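Local coordinates for hypothetical protein TTHC002 (PDB 2DBS) that is of unknown function, a small plasmid-encoded alpha/beta protein of a thermophilic bacterium, present as a dimer whose beta sheet continues across the interface between its two subunits, at residues 7-12 with 36-41; 14-19 with 71-76. All blocks are in the same frame, centred on the assembly; numbering follows the deposited sequence.

From the N terminus the chain enters helix 8-20, which lies on one face of the mixed sheet and serves both contacts. Contact 1 closes the first loop, where strand 33-38 and the turn after it come back to the start of the helix. After helix 42-53 and strand 63-69, contact 2 closes a longer loop by setting strand 72-79 against the later helical turns. The segments alternate along the sequence, so the two loops cross rather than nest. Their centres lie about 10 Å apart, and Leu36 CD2 touches Leu15 CD2 at 3.6 Å. Together they fasten one helix to both outermost strands of the subunit's own three-stranded sheet.

Contact 1 of 2, residues 7-12 with 36-41; sequences RLAELD and LLPLDE
The first turn of helix 8-20 packs over strand 33-38 and the type I turn Pro38 to Glu41, with Leu8 meeting Leu36 and Pro38, Leu11 meeting Pro38, and Arg7 meeting Glu41. Leu8 uses a single methyl: CD2 lies 4.1 Å from Leu36 CB and 4.0 Å from Pro38 CG, its side chain crossing that of the proline at about a right angle. Leu11 comes to the same ring carbon with CD1, 3.3 Å from Pro38 CG, a tight fit for two carbons. This is helix-on-sheet packing in an alpha/beta fold: the axes of helix 8-12 and strand 36-38 cross at 105° and come within 9.5 Å, Leu37 turns to the far face, and helix 42-53 joins in through Val44, Ala48 and Trp51 against Leu8. Beyond the apolar patch lies a salt bridge. With CG anti to the backbone N (chi1 174°) and the chain extended as far as NE, Arg7 reaches Glu41, the N-cap residue of helix 42-53. Arg7 NE is 2.8 Å from Glu41 OE1, which sits over a face of the guanidinium, and Arg7 NH2 adds a weak, bent hydrogen bond of 3.3 Å to Glu41 OE2. The guanidinium and carboxylate planes are 44° apart. Arg7 NH1 also has a long ion pair of 3.6 Å with Glu10 OE2; that oxygen stands off the guanidinium plane, so only the charges attract.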
loop_
_atom_site.group_PDB
_atom_site.type_symbol
_atom_site.label_atom_id
_atom_site.label_comp_id
_atom_site.label_asym_id
_atom_site.label_seq_id
_atom_site.Cartn_x
_atom_site.Cartn_y
_atom_site.Cartn_z
ATOM N N ARG B 7 -17.291 -3.612 5.185
ATOM C CA ARG B 7 -16.474 -4.698 5.708
ATOM C C ARG B 7 -15.202 -4.202 6.392
ATOM O O ARG B 7 -14.728 -4.808 7.350
ATOM C CB ARG B 7 -16.127 -5.627 4.531
ATOM C CG ARG B 7 -15.172 -6.729 4.848
ATOM C CD ARG B 7 -14.870 -7.559 3.617
ATOM N NE ARG B 7 -13.847 -8.554 3.936
ATOM C CZ ARG B 7 -14.075 -9.689 4.596
ATOM N NH1 ARG B 7 -15.302 -9.988 4.998
ATOM N NH2 ARG B 7 -13.068 -10.513 4.887
ATOM N N LEU B 8 -14.651 -3.104 5.889
ATOM C CA LEU B 8 -13.442 -2.540 6.461
ATOM C C LEU B 8 -13.588 -2.356 7.977
ATOM O O LEU B 8 -12.599 -2.362 8.704
ATOM C CB LEU B 8 -13.123 -1.207 5.769
ATOM C CG LEU B 8 -12.940 -1.271 4.238
ATOM C CD1 LEU B 8 -12.670 0.127 3.692
ATOM C CD2 LEU B 8 -11.789 -2.204 3.872
ATOM N N ALA B 9 -14.824 -2.205 8.452
ATOM C CA ALA B 9 -15.095 -2.036 9.884
ATOM C C ALA B 9 -14.642 -3.297 10.595
ATOM O O ALA B 9 -13.972 -3.245 11.616
ATOM C CB ALA B 9 -16.584 -1.816 10.116
ATOM N N GLU B 10 -15.028 -4.432 10.032
ATOM C CA GLU B 10 -14.649 -5.733 10.553
ATOM C C GLU B 10 -13.120 -5.893 10.458
ATOM O O GLU B 10 -12.446 -6.193 11.452
ATOM C CB GLU B 10 -15.338 -6.829 9.735
ATOM C CG GLU B 10 -14.955 -8.230 10.140
ATOM C CD GLU B 10 -15.575 -9.259 9.245
ATOM O OE1 GLU B 10 -15.328 -10.464 9.473
ATOM O OE2 GLU B 10 -16.308 -8.858 8.314
ATOM N N LEU B 11 -12.576 -5.690 9.261
ATOM C CA LEU B 11 -11.141 -5.826 9.064
ATOM C C LEU B 11 -10.331 -4.900 9.964
ATOM O O LEU B 11 -9.191 -5.205 10.326
ATOM C CB LEU B 11 -10.773 -5.569 7.597
ATOM C CG LEU B 11 -11.082 -6.667 6.574
ATOM C CD1 LEU B 11 -10.536 -6.245 5.214
ATOM C CD2 LEU B 11 -10.452 -7.980 7.007
ATOM N N ASP B 12 -10.914 -3.765 10.329
ATOM C CA ASP B 12 -10.208 -2.827 11.179
ATOM C C ASP B 12 -10.155 -3.457 12.548
ATOM O O ASP B 12 -9.210 -3.249 13.309
ATOM C CB ASP B 12 -10.939 -1.499 11.250
ATOM C CG ASP B 12 -10.040 -0.381 11.723
ATOM O OD1 ASP B 12 -9.371 -0.552 12.771
ATOM O OD2 ASP B 12 -9.998 0.669 11.043
ATOM N N LEU B 36 -7.013 0.747 5.047
ATOM C CA LEU B 36 -7.056 -0.710 4.989
ATOM C C LEU B 36 -7.215 -1.194 3.561
ATOM O O LEU B 36 -8.242 -0.972 2.959
ATOM C CB LEU B 36 -8.243 -1.246 5.792
ATOM C CG LEU B 36 -8.178 -1.688 7.253
ATOM C CD1 LEU B 36 -8.813 -3.074 7.350
ATOM C CD2 LEU B 36 -6.751 -1.719 7.758
ATOM N N LEU B 37 -6.220 -1.882 3.015
ATOM C CA LEU B 37 -6.342 -2.369 1.644
ATOM C C LEU B 37 -6.345 -3.883 1.477
ATOM O O LEU B 37 -5.293 -4.520 1.427
ATOM C CB LEU B 37 -5.241 -1.790 0.755
ATOM C CG LEU B 37 -5.221 -0.285 0.572
ATOM C CD1 LEU B 37 -4.145 0.057 -0.426
ATOM C CD2 LEU B 37 -6.562 0.219 0.107
ATOM N N PRO B 38 -7.539 -4.484 1.395
ATOM C CA PRO B 38 -7.612 -5.941 1.216
ATOM C C PRO B 38 -7.135 -6.267 -0.212
ATOM O O PRO B 38 -7.925 -6.166 -1.172
ATOM C CB PRO B 38 -9.103 -6.230 1.393
ATOM C CG PRO B 38 -9.563 -5.120 2.283
ATOM C CD PRO B 38 -8.859 -3.927 1.726
ATOM N N LEU B 39 -5.856 -6.640 -0.364
ATOM C CA LEU B 39 -5.303 -6.949 -1.689
ATOM C C LEU B 39 -6.022 -8.033 -2.480
ATOM O O LEU B 39 -5.856 -8.104 -3.688
ATOM C CB LEU B 39 -3.827 -7.303 -1.594
ATOM C CG LEU B 39 -2.911 -6.141 -1.207
ATOM C CD1 LEU B 39 -1.474 -6.578 -1.407
ATOM C CD2 LEU B 39 -3.223 -4.895 -2.052
ATOM N N ASP B 40 -6.807 -8.881 -1.820
ATOM C CA ASP B 40 -7.532 -9.902 -2.551
ATOM C C ASP B 40 -9.047 -9.703 -2.538
ATOM O O ASP B 40 -9.803 -10.621 -2.859
ATOM C CB ASP B 40 -7.174 -11.315 -2.070
ATOM C CG ASP B 40 -7.547 -11.582 -0.623
ATOM O OD1 ASP B 40 -8.513 -10.983 -0.111
ATOM O OD2 ASP B 40 -6.872 -12.433 -0.004
ATOM N N GLU B 41 -9.488 -8.498 -2.182
ATOM C CA GLU B 41 -10.913 -8.148 -2.164
ATOM C C GLU B 41 -11.049 -6.806 -2.881
ATOM O O GLU B 41 -11.204 -5.764 -2.251
ATOM C CB GLU B 41 -11.418 -8.087 -0.720
ATOM C CG GLU B 41 -11.259 -9.466 -0.081
ATOM C CD GLU B 41 -11.965 -9.660 1.243
ATOM O OE1 GLU B 41 -13.188 -9.387 1.318
ATOM O OE2 GLU B 41 -11.280 -10.115 2.195
#

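Contact 2 of 2, residues 14-19 with 71-76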
loop_
_atom_site.group_PDB
_atom_site.type_symbol
_atom_site.label_atom_id
_atom_site.label_comp_id
_atom_site.label_asym_id
_atom_site.label_seq_id
_atom_site.Cartn_x
_atom_site.Cartn_y
_atom_site.Cartn_z
ATOM N N VAL B 14 -9.973 -6.746 13.171
ATOM C CA VAL B 14 -8.907 -7.751 13.114
ATOM C C VAL B 14 -7.539 -7.100 13.202
ATOM O O VAL B 14 -6.602 -7.683 13.753
ATOM C CB VAL B 14 -8.975 -8.576 11.821
ATOM C CG1 VAL B 14 -7.948 -9.714 11.884
ATOM C CG2 VAL B 14 -10.382 -9.110 11.623
ATOM N N LEU B 15 -7.435 -5.887 12.664
ATOM C CA LEU B 15 -6.182 -5.140 12.684
ATOM C C LEU B 15 -5.786 -4.753 14.102
ATOM O O LEU B 15 -4.639 -4.932 14.491
ATOM C CB LEU B 15 -6.294 -3.883 11.823
ATOM C CG LEU B 15 -5.044 -3.010 11.759
ATOM C CD1 LEU B 15 -3.919 -3.685 10.979
ATOM C CD2 LEU B 15 -5.410 -1.722 11.091
HETATM N N MSE B 16 -6.728 -4.232 14.881
HETATM C CA MSE B 16 -6.396 -3.844 16.248
HETATM C C MSE B 16 -6.049 -5.020 17.164
HETATM O O MSE B 16 -5.249 -4.861 18.087
HETATM C CB MSE B 16 -7.506 -2.991 16.886
HETATM C CG MSE B 16 -7.074 -2.342 18.233
HETATM SE SE MSE B 16 -5.315 -1.322 18.253
HETATM C CE MSE B 16 -5.151 -0.924 16.348
ATOM N N GLN B 17 -6.636 -6.188 16.922
ATOM C CA GLN B 17 -6.306 -7.361 17.732
ATOM C C GLN B 17 -4.808 -7.621 17.594
ATOM O O GLN B 17 -4.133 -7.965 18.567
ATOM C CB GLN B 17 -7.117 -8.574 17.272
ATOM C CG GLN B 17 -8.610 -8.357 17.469
ATOM C CD GLN B 17 -9.433 -9.581 17.162
ATOM O OE1 GLN B 17 -9.139 -10.663 17.666
ATOM N NE2 GLN B 17 -10.480 -9.421 16.346
ATOM N N TYR B 18 -4.301 -7.428 16.377
ATOM C CA TYR B 18 -2.883 -7.598 16.070
ATOM C C TYR B 18 -2.065 -6.458 16.663
ATOM O O TYR B 18 -1.048 -6.680 17.303
ATOM C CB TYR B 18 -2.679 -7.625 14.559
ATOM C CG TYR B 18 -2.762 -8.997 13.929
ATOM C CD1 TYR B 18 -1.635 -9.817 13.851
ATOM C CD2 TYR B 18 -3.960 -9.471 13.386
ATOM C CE1 TYR B 18 -1.703 -11.078 13.235
ATOM C CE2 TYR B 18 -4.030 -10.726 12.778
ATOM C CZ TYR B 18 -2.900 -11.520 12.706
ATOM O OH TYR B 18 -2.956 -12.757 12.113
ATOM N N LEU B 19 -2.509 -5.231 16.444
ATOM C CA LEU B 19 -1.788 -4.091 16.982
ATOM C C LEU B 19 -1.673 -4.209 18.495
ATOM O O LEU B 19 -0.637 -3.882 19.079
ATOM C CB LEU B 19 -2.494 -2.796 16.586
ATOM C CG LEU B 19 -2.029 -2.243 15.236
ATOM C CD1 LEU B 19 -0.667 -1.620 15.435
ATOM C CD2 LEU B 19 -1.951 -3.345 14.177
ATOM N N GLY B 71 -8.478 -11.899 4.764
ATOM C CA GLY B 71 -9.060 -11.342 5.964
ATOM C C GLY B 71 -8.159 -11.039 7.130
ATOM O O GLY B 71 -8.651 -10.853 8.239
ATOM N N ARG B 72 -6.853 -10.988 6.914
ATOM C CA ARG B 72 -5.960 -10.665 8.017
ATOM C C ARG B 72 -4.826 -9.760 7.545
ATOM O O ARG B 72 -4.500 -9.732 6.359
ATOM C CB ARG B 72 -5.450 -11.963 8.691
ATOM C CG ARG B 72 -4.090 -12.516 8.274
ATOM C CD ARG B 72 -4.089 -13.158 6.878
ATOM N NE ARG B 72 -5.137 -14.163 6.692
ATOM C CZ ARG B 72 -5.283 -15.266 7.426
ATOM N NH1 ARG B 72 -4.440 -15.534 8.419
ATOM N NH2 ARG B 72 -6.290 -16.095 7.166
ATOM N N PRO B 73 -4.259 -8.953 8.451
ATOM C CA PRO B 73 -3.164 -8.072 8.040
ATOM C C PRO B 73 -1.892 -8.855 7.783
ATOM O O PRO B 73 -1.557 -9.773 8.529
ATOM C CB PRO B 73 -3.028 -7.101 9.216
ATOM C CG PRO B 73 -3.554 -7.896 10.378
ATOM C CD PRO B 73 -4.750 -8.593 9.792
ATOM N N ILE B 74 -1.201 -8.491 6.706
ATOM C CA ILE B 74 0.048 -9.142 6.319
ATOM C C ILE B 74 1.233 -8.153 6.428
ATOM O O ILE B 74 2.359 -8.552 6.707
ATOM C CB ILE B 74 -0.073 -9.739 4.881
ATOM C CG1 ILE B 74 -1.178 -10.789 4.864
ATOM C CG2 ILE B 74 1.207 -10.396 4.460
ATOM C CD1 ILE B 74 -0.948 -11.910 5.854
ATOM N N ARG B 75 0.976 -6.865 6.241
ATOM C CA ARG B 75 2.039 -5.882 6.357
ATOM C C ARG B 75 1.506 -4.464 6.527
ATOM O O ARG B 75 0.421 -4.147 6.056
ATOM C CB ARG B 75 2.957 -5.957 5.132
ATOM C CG ARG B 75 3.977 -4.839 5.064
ATOM C CD ARG B 75 4.849 -4.970 3.841
ATOM N NE ARG B 75 5.896 -5.965 4.017
ATOM C CZ ARG B 75 6.676 -6.407 3.035
ATOM N NH1 ARG B 75 6.523 -5.944 1.805
ATOM N NH2 ARG B 75 7.610 -7.321 3.285
ATOM N N LEU B 76 2.279 -3.624 7.213
ATOM C CA LEU B 76 1.919 -2.231 7.444
ATOM C C LEU B 76 2.990 -1.312 6.822
ATOM O O LEU B 76 4.179 -1.503 7.058
ATOM C CB LEU B 76 1.816 -1.944 8.950
ATOM C CG LEU B 76 0.859 -2.678 9.904
ATOM C CD1 LEU B 76 0.842 -1.917 11.198
ATOM C CD2 LEU B 76 -0.560 -2.733 9.382
HETATM O O HOH W 1 -1.057 -12.143 9.627
#
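Pro73 is the centre of the contact between helix 8-20 and strand 72-79, with Tyr18, Leu15 and Val14 gathered round its ring. Tyr18 comes over it with a face: Pro73 CG stands 3.8 Å from the centroid of the Tyr18 ring, 28° off the normal, a CH-pi contact. The carbon stands over the face but displaced toward the CD2 side, and the fit there is tight, with Tyr18 CD2 3.4 Å from Pro73 CG. Leu15 closes the inner side: chi1 of -180° swings its side chain away from its own N, and chi2 of 70° then sets CD1 between the strand side chains, 3.9 Å from Pro73 CB and 3.8 Å from Leu76 CD2. This side is well buried, continued by Phe68 of the middle strand and by Leu34 and Leu36. The strand is an edge of the subunit's own sheet, interrupted by a classic beta bulge, Ile74 and Arg75 both facing Leu67, and Arg75 and Leu76 pair in an antiparallel ladder with the second subunit. Toward the exposed Arg72 the contact is looser. Val14 CG1 lies 3.9 Å from Gly71 O and grazes Pro73 CD, and the Tyr18 OH lies no nearer than 4.0 Å to Arg72 CG. A water bridges the helix and strand there, 3.2 Å from Tyr18 OH and donating to Pro73 O at 2.7 Å. A leucine in place of Tyr18 would probably leave the proline ring without its aromatic face and the water without its helix-side partner. Val85 of the second subunit also packs on Tyr18.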